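PDB 6HV6: toxin PAU_02230 from Photorhabdus asymbiotica subsp. asymbiotica ATCC 43949, which is a protein toxin, PaTox, modelled here over a mixed alpha-beta region with a six-stranded antiparallel sheet. Local coordinates for residues K302-G313 with F317-M331. The protein carries 1 engineered substitution. Sequence-based numbering, arbitrary orientation.
Sequences KIKYVFYDPNYG and FDKHSDMAAFFQKKM. With EDO (1,2-ethanediol), chain G.
Phe307 projects from strand 304-309 onto the helix that begins at His320, and four helix side chains gather round its ring. Phe327 turns an edge to one face, CD1 lying 3.5 Å from Phe307 CE1 with the planes at 83°, a T-shaped pair. Phe326 meets the rim in the ring plane, CE2 standing 3.7 Å from Phe307 CD2; CG of Lys330 also sits at that rim, and Met331 CE comes from the opposite direction to Phe307 CZ, 4.0 Å away. A chi1 of 172° sets Phe307 CG beside the carbonyl carbon and carries the ring along the strand toward Phe327 and Met331.

Two residues earlier on the strand, Tyr305 lies over the first turn of the helix. His320 CB sits 3.8 Å from the centroid of the Tyr305 ring, almost on its normal, a CH-pi contact, and the imidazole adds an offset edge-to-face approach. Met323 lies between Tyr305 and Phe307, its CB 4.0 Å from Tyr305 CB and its CG against Phe307 CB. Tyr305 OH and His320 NE2 find partners outside, in Glu271 and the carbonyl of Leu267; His320 ND1 is buried with none in the model.

Next to these contacts, in the backbone, Tyr305 and Phe317 form an antiparallel hydrogen-bonded pair; Tyr305 N gives a nearly straight bond to Phe317 O (2.9 Å, 176°), and Phe317 N returns one to Tyr305 O. That pair stands at the open end of the hairpin, far from the turn at Pro310-Tyr312, and from it the chain passes through Asp318 and Lys319 into the helix, laid nearly parallel to strand 304-309. Lys302 NZ and Asp318 OD2 form a long salt bridge (3.4 Å) whose hydrogen bond is weak, and the lysine is poorly ordered. The contact is thus mostly apolar, probably held by buried aromatic rings, methionines and Lys330 methylenes, with the two backbone bonds fixing one end.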
# COMPACT_ATOMS: atom_id res chain seq x y z
N LYS A 302 6.78 3.06 -29.59
CA LYS A 302 5.38 2.74 -29.34
C LYS A 302 4.86 3.43 -28.08
O LYS A 302 5.56 3.51 -27.07
CB LYS A 302 5.18 1.22 -29.25
CG LYS A 302 3.74 0.78 -28.98
CD LYS A 302 3.47 -0.64 -29.48
CE LYS A 302 2.00 -1.03 -29.29
NZ LYS A 302 1.65 -2.30 -30.00
N ILE A 303 3.63 3.92 -28.14
CA ILE A 303 3.01 4.70 -27.07
C ILE A 303 2.30 3.76 -26.12
O ILE A 303 1.62 2.82 -26.54
CB ILE A 303 2.03 5.74 -27.65
CG1 ILE A 303 2.80 6.91 -28.28
CG2 ILE A 303 1.07 6.24 -26.59
CD1 ILE A 303 1.90 8.03 -28.79
N LYS A 304 2.47 4.01 -24.82
CA LYS A 304 1.77 3.28 -23.77
C LYS A 304 1.02 4.26 -22.88
O LYS A 304 1.49 5.37 -22.61
CB LYS A 304 2.76 2.46 -22.93
CG LYS A 304 3.43 1.35 -23.72
CD LYS A 304 2.38 0.45 -24.37
CE LYS A 304 2.98 -0.43 -25.46
NZ LYS A 304 4.09 -1.27 -24.95
N TYR A 305 -0.17 3.85 -22.44
CA TYR A 305 -0.99 4.60 -21.49
C TYR A 305 -1.00 3.80 -20.19
O TYR A 305 -1.38 2.62 -20.19
CB TYR A 305 -2.40 4.81 -22.02
CG TYR A 305 -2.41 5.47 -23.39
CD1 TYR A 305 -2.34 4.70 -24.55
CD2 TYR A 305 -2.43 6.85 -23.52
CE1 TYR A 305 -2.31 5.30 -25.81
CE2 TYR A 305 -2.41 7.46 -24.78
CZ TYR A 305 -2.34 6.67 -25.91
OH TYR A 305 -2.32 7.25 -27.16
N VAL A 306 -0.58 4.43 -19.09
CA VAL A 306 -0.26 3.70 -17.86
C VAL A 306 -1.09 4.26 -16.71
O VAL A 306 -1.16 5.47 -16.52
CB VAL A 306 1.24 3.79 -17.51
CG1 VAL A 306 1.57 2.87 -16.29
CG2 VAL A 306 2.11 3.45 -18.70
N PHE A 307 -1.70 3.37 -15.93
CA PHE A 307 -2.36 3.71 -14.68
C PHE A 307 -1.53 3.11 -13.55
O PHE A 307 -1.38 1.89 -13.48
CB PHE A 307 -3.79 3.18 -14.65
CG PHE A 307 -4.49 3.33 -13.31
CD1 PHE A 307 -4.30 4.47 -12.53
CD2 PHE A 307 -5.33 2.34 -12.84
CE1 PHE A 307 -4.94 4.61 -11.30
CE2 PHE A 307 -5.99 2.47 -11.62
CZ PHE A 307 -5.79 3.60 -10.85
N TYR A 308 -0.99 3.96 -12.68
CA TYR A 308 -0.24 3.52 -11.50
C TYR A 308 -1.08 3.78 -10.26
O TYR A 308 -1.34 4.95 -9.92
CB TYR A 308 1.10 4.25 -11.39
CG TYR A 308 1.87 3.98 -10.08
CD1 TYR A 308 1.91 2.71 -9.52
CD2 TYR A 308 2.55 4.99 -9.43
CE1 TYR A 308 2.62 2.46 -8.35
CE2 TYR A 308 3.25 4.74 -8.25
CZ TYR A 308 3.28 3.48 -7.73
OH TYR A 308 3.97 3.24 -6.57
N ASP A 309 -1.54 2.71 -9.61
CA ASP A 309 -2.16 2.82 -8.29
C ASP A 309 -1.17 2.29 -7.27
O ASP A 309 -0.93 1.07 -7.22
CB ASP A 309 -3.46 2.03 -8.22
CG ASP A 309 -4.18 2.18 -6.87
OD1 ASP A 309 -3.60 2.71 -5.91
OD2 ASP A 309 -5.35 1.77 -6.79
N PRO A 310 -0.57 3.16 -6.45
CA PRO A 310 0.38 2.69 -5.42
C PRO A 310 -0.11 1.55 -4.56
O PRO A 310 0.72 0.80 -4.04
CB PRO A 310 0.61 3.96 -4.58
CG PRO A 310 0.52 5.07 -5.61
CD PRO A 310 -0.64 4.63 -6.50
N ASN A 311 -1.44 1.40 -4.38
CA ASN A 311 -1.94 0.28 -3.59
C ASN A 311 -1.76 -1.06 -4.29
O ASN A 311 -1.77 -2.10 -3.63
CB ASN A 311 -3.43 0.47 -3.27
CG ASN A 311 -3.66 1.40 -2.10
OD1 ASN A 311 -2.78 1.56 -1.26
ND2 ASN A 311 -4.83 2.03 -2.05
N TYR A 312 -1.58 -1.05 -5.62
CA TYR A 312 -1.55 -2.29 -6.39
C TYR A 312 -0.35 -2.41 -7.32
O TYR A 312 0.38 -3.41 -7.27
CB TYR A 312 -2.82 -2.42 -7.21
CG TYR A 312 -4.07 -2.54 -6.39
CD1 TYR A 312 -4.43 -3.75 -5.81
CD2 TYR A 312 -4.89 -1.43 -6.18
CE1 TYR A 312 -5.58 -3.86 -5.07
CE2 TYR A 312 -6.05 -1.54 -5.43
CZ TYR A 312 -6.38 -2.76 -4.87
OH TYR A 312 -7.54 -2.88 -4.13
N GLY A 313 -0.13 -1.42 -8.17
CA GLY A 313 0.90 -1.52 -9.18
C GLY A 313 0.52 -0.71 -10.42
O GLY A 313 -0.24 0.25 -10.32
N PHE A 317 -1.40 0.01 -21.14
CA PHE A 317 -2.40 -0.22 -22.17
C PHE A 317 -1.95 0.35 -23.51
O PHE A 317 -1.25 1.37 -23.56
CB PHE A 317 -3.76 0.41 -21.81
CG PHE A 317 -4.35 -0.11 -20.53
CD1 PHE A 317 -3.99 0.43 -19.31
CD2 PHE A 317 -5.29 -1.13 -20.55
CE1 PHE A 317 -4.54 -0.02 -18.15
CE2 PHE A 317 -5.84 -1.60 -19.38
CZ PHE A 317 -5.47 -1.04 -18.18
N ASP A 318 -2.37 -0.31 -24.60
CA ASP A 318 -2.10 0.21 -25.94
C ASP A 318 -3.03 1.35 -26.31
O ASP A 318 -2.69 2.18 -27.16
CB ASP A 318 -2.24 -0.90 -27.00
CG ASP A 318 -1.04 -1.83 -27.05
OD1 ASP A 318 -0.10 -1.66 -26.25
OD2 ASP A 318 -1.03 -2.73 -27.92
N LYS A 319 -4.22 1.40 -25.71
CA LYS A 319 -5.23 2.38 -26.07
C LYS A 319 -5.59 3.20 -24.85
O LYS A 319 -5.76 2.65 -23.76
CB LYS A 319 -6.49 1.72 -26.64
CG LYS A 319 -6.29 0.99 -27.96
CD LYS A 319 -7.62 0.60 -28.58
CE LYS A 319 -7.44 0.10 -30.01
NZ LYS A 319 -8.74 -0.32 -30.62
N HIS A 320 -5.69 4.52 -25.03
CA HIS A 320 -6.10 5.37 -23.92
C HIS A 320 -7.49 4.98 -23.42
O HIS A 320 -7.74 4.97 -22.20
CB HIS A 320 -6.09 6.84 -24.35
CG HIS A 320 -6.67 7.76 -23.33
ND1 HIS A 320 -5.95 8.20 -22.24
CD2 HIS A 320 -7.90 8.30 -23.21
CE1 HIS A 320 -6.72 8.97 -21.49
NE2 HIS A 320 -7.91 9.05 -22.06
N SER A 321 -8.40 4.64 -24.33
CA SER A 321 -9.77 4.34 -23.91
C SER A 321 -9.82 3.11 -23.02
O SER A 321 -10.66 3.05 -22.11
CB SER A 321 -10.67 4.15 -25.13
OG SER A 321 -10.32 2.99 -25.87
N ASP A 322 -8.94 2.13 -23.24
CA ASP A 322 -8.89 0.98 -22.36
C ASP A 322 -8.35 1.35 -20.99
O ASP A 322 -8.86 0.89 -19.96
CB ASP A 322 -8.04 -0.13 -22.97
CG ASP A 322 -8.70 -0.76 -24.18
OD1 ASP A 322 -9.94 -0.75 -24.23
OD2 ASP A 322 -7.97 -1.27 -25.05
N MET A 323 -7.28 2.15 -20.96
CA MET A 323 -6.73 2.58 -19.68
C MET A 323 -7.78 3.35 -18.89
O MET A 323 -7.96 3.12 -17.68
CB MET A 323 -5.47 3.42 -19.92
CG MET A 323 -4.70 3.85 -18.68
SD MET A 323 -5.43 5.31 -17.93
CE MET A 323 -4.89 6.59 -19.08
N ALA A 324 -8.51 4.24 -19.56
CA ALA A 324 -9.53 5.04 -18.88
C ALA A 324 -10.70 4.19 -18.42
O ALA A 324 -11.27 4.44 -17.34
CB ALA A 324 -10.01 6.16 -19.79
N ALA A 325 -11.11 3.21 -19.22
CA ALA A 325 -12.18 2.32 -18.76
C ALA A 325 -11.75 1.56 -17.51
O ALA A 325 -12.53 1.43 -16.56
CB ALA A 325 -12.58 1.36 -19.88
N PHE A 326 -10.51 1.09 -17.50
CA PHE A 326 -10.00 0.38 -16.33
C PHE A 326 -9.94 1.30 -15.12
O PHE A 326 -10.39 0.94 -14.03
CB PHE A 326 -8.62 -0.20 -16.65
CG PHE A 326 -8.00 -0.91 -15.50
CD1 PHE A 326 -8.55 -2.09 -15.02
CD2 PHE A 326 -6.86 -0.41 -14.90
CE1 PHE A 326 -7.98 -2.75 -13.96
CE2 PHE A 326 -6.27 -1.08 -13.83
CZ PHE A 326 -6.83 -2.25 -13.37
N PHE A 327 -9.40 2.50 -15.30
CA PHE A 327 -9.33 3.47 -14.21
C PHE A 327 -10.72 3.77 -13.65
O PHE A 327 -10.91 3.83 -12.43
CB PHE A 327 -8.64 4.75 -14.70
CG PHE A 327 -8.72 5.91 -13.74
CD1 PHE A 327 -7.73 6.08 -12.76
CD2 PHE A 327 -9.75 6.83 -13.81
CE1 PHE A 327 -7.80 7.14 -11.87
CE2 PHE A 327 -9.83 7.89 -12.92
CZ PHE A 327 -8.84 8.05 -11.94
N GLN A 328 -11.71 3.96 -14.52
CA GLN A 328 -13.05 4.24 -14.02
C GLN A 328 -13.62 3.06 -13.23
O GLN A 328 -14.25 3.25 -12.19
CB GLN A 328 -14.00 4.62 -15.16
CG GLN A 328 -15.42 4.87 -14.67
CD GLN A 328 -16.37 5.33 -15.76
OE1 GLN A 328 -16.29 4.87 -16.90
NE2 GLN A 328 -17.26 6.25 -15.42
N LYS A 329 -13.40 1.84 -13.72
CA LYS A 329 -13.84 0.67 -12.98
C LYS A 329 -13.19 0.61 -11.60
O LYS A 329 -13.84 0.26 -10.60
CB LYS A 329 -13.53 -0.59 -13.78
CG LYS A 329 -13.94 -1.89 -13.12
CD LYS A 329 -13.79 -3.06 -14.09
CE LYS A 329 -12.33 -3.41 -14.36
NZ LYS A 329 -12.21 -4.48 -15.41
N LYS A 330 -11.91 0.98 -11.51
CA LYS A 330 -11.23 0.95 -10.22
C LYS A 330 -11.71 2.05 -9.29
O LYS A 330 -11.74 1.87 -8.07
CB LYS A 330 -9.71 1.03 -10.44
CG LYS A 330 -9.12 -0.20 -11.14
CD LYS A 330 -9.31 -1.49 -10.31
CE LYS A 330 -10.20 -2.50 -11.01
NZ LYS A 330 -10.18 -3.83 -10.30
N MET A 331 -12.08 3.22 -9.82
CA MET A 331 -12.63 4.25 -8.95
C MET A 331 -13.96 3.82 -8.36
O MET A 331 -14.23 4.04 -7.17
CB MET A 331 -12.77 5.57 -9.71
CG MET A 331 -11.42 6.18 -10.18
SD MET A 331 -10.14 6.37 -8.89
CE MET A 331 -9.14 4.91 -9.11
C1 EDO G . -6.66 4.63 0.35
O1 EDO G . -5.56 3.72 0.34
C2 EDO G . -7.85 3.98 -0.33
O2 EDO G . -8.24 2.81 0.40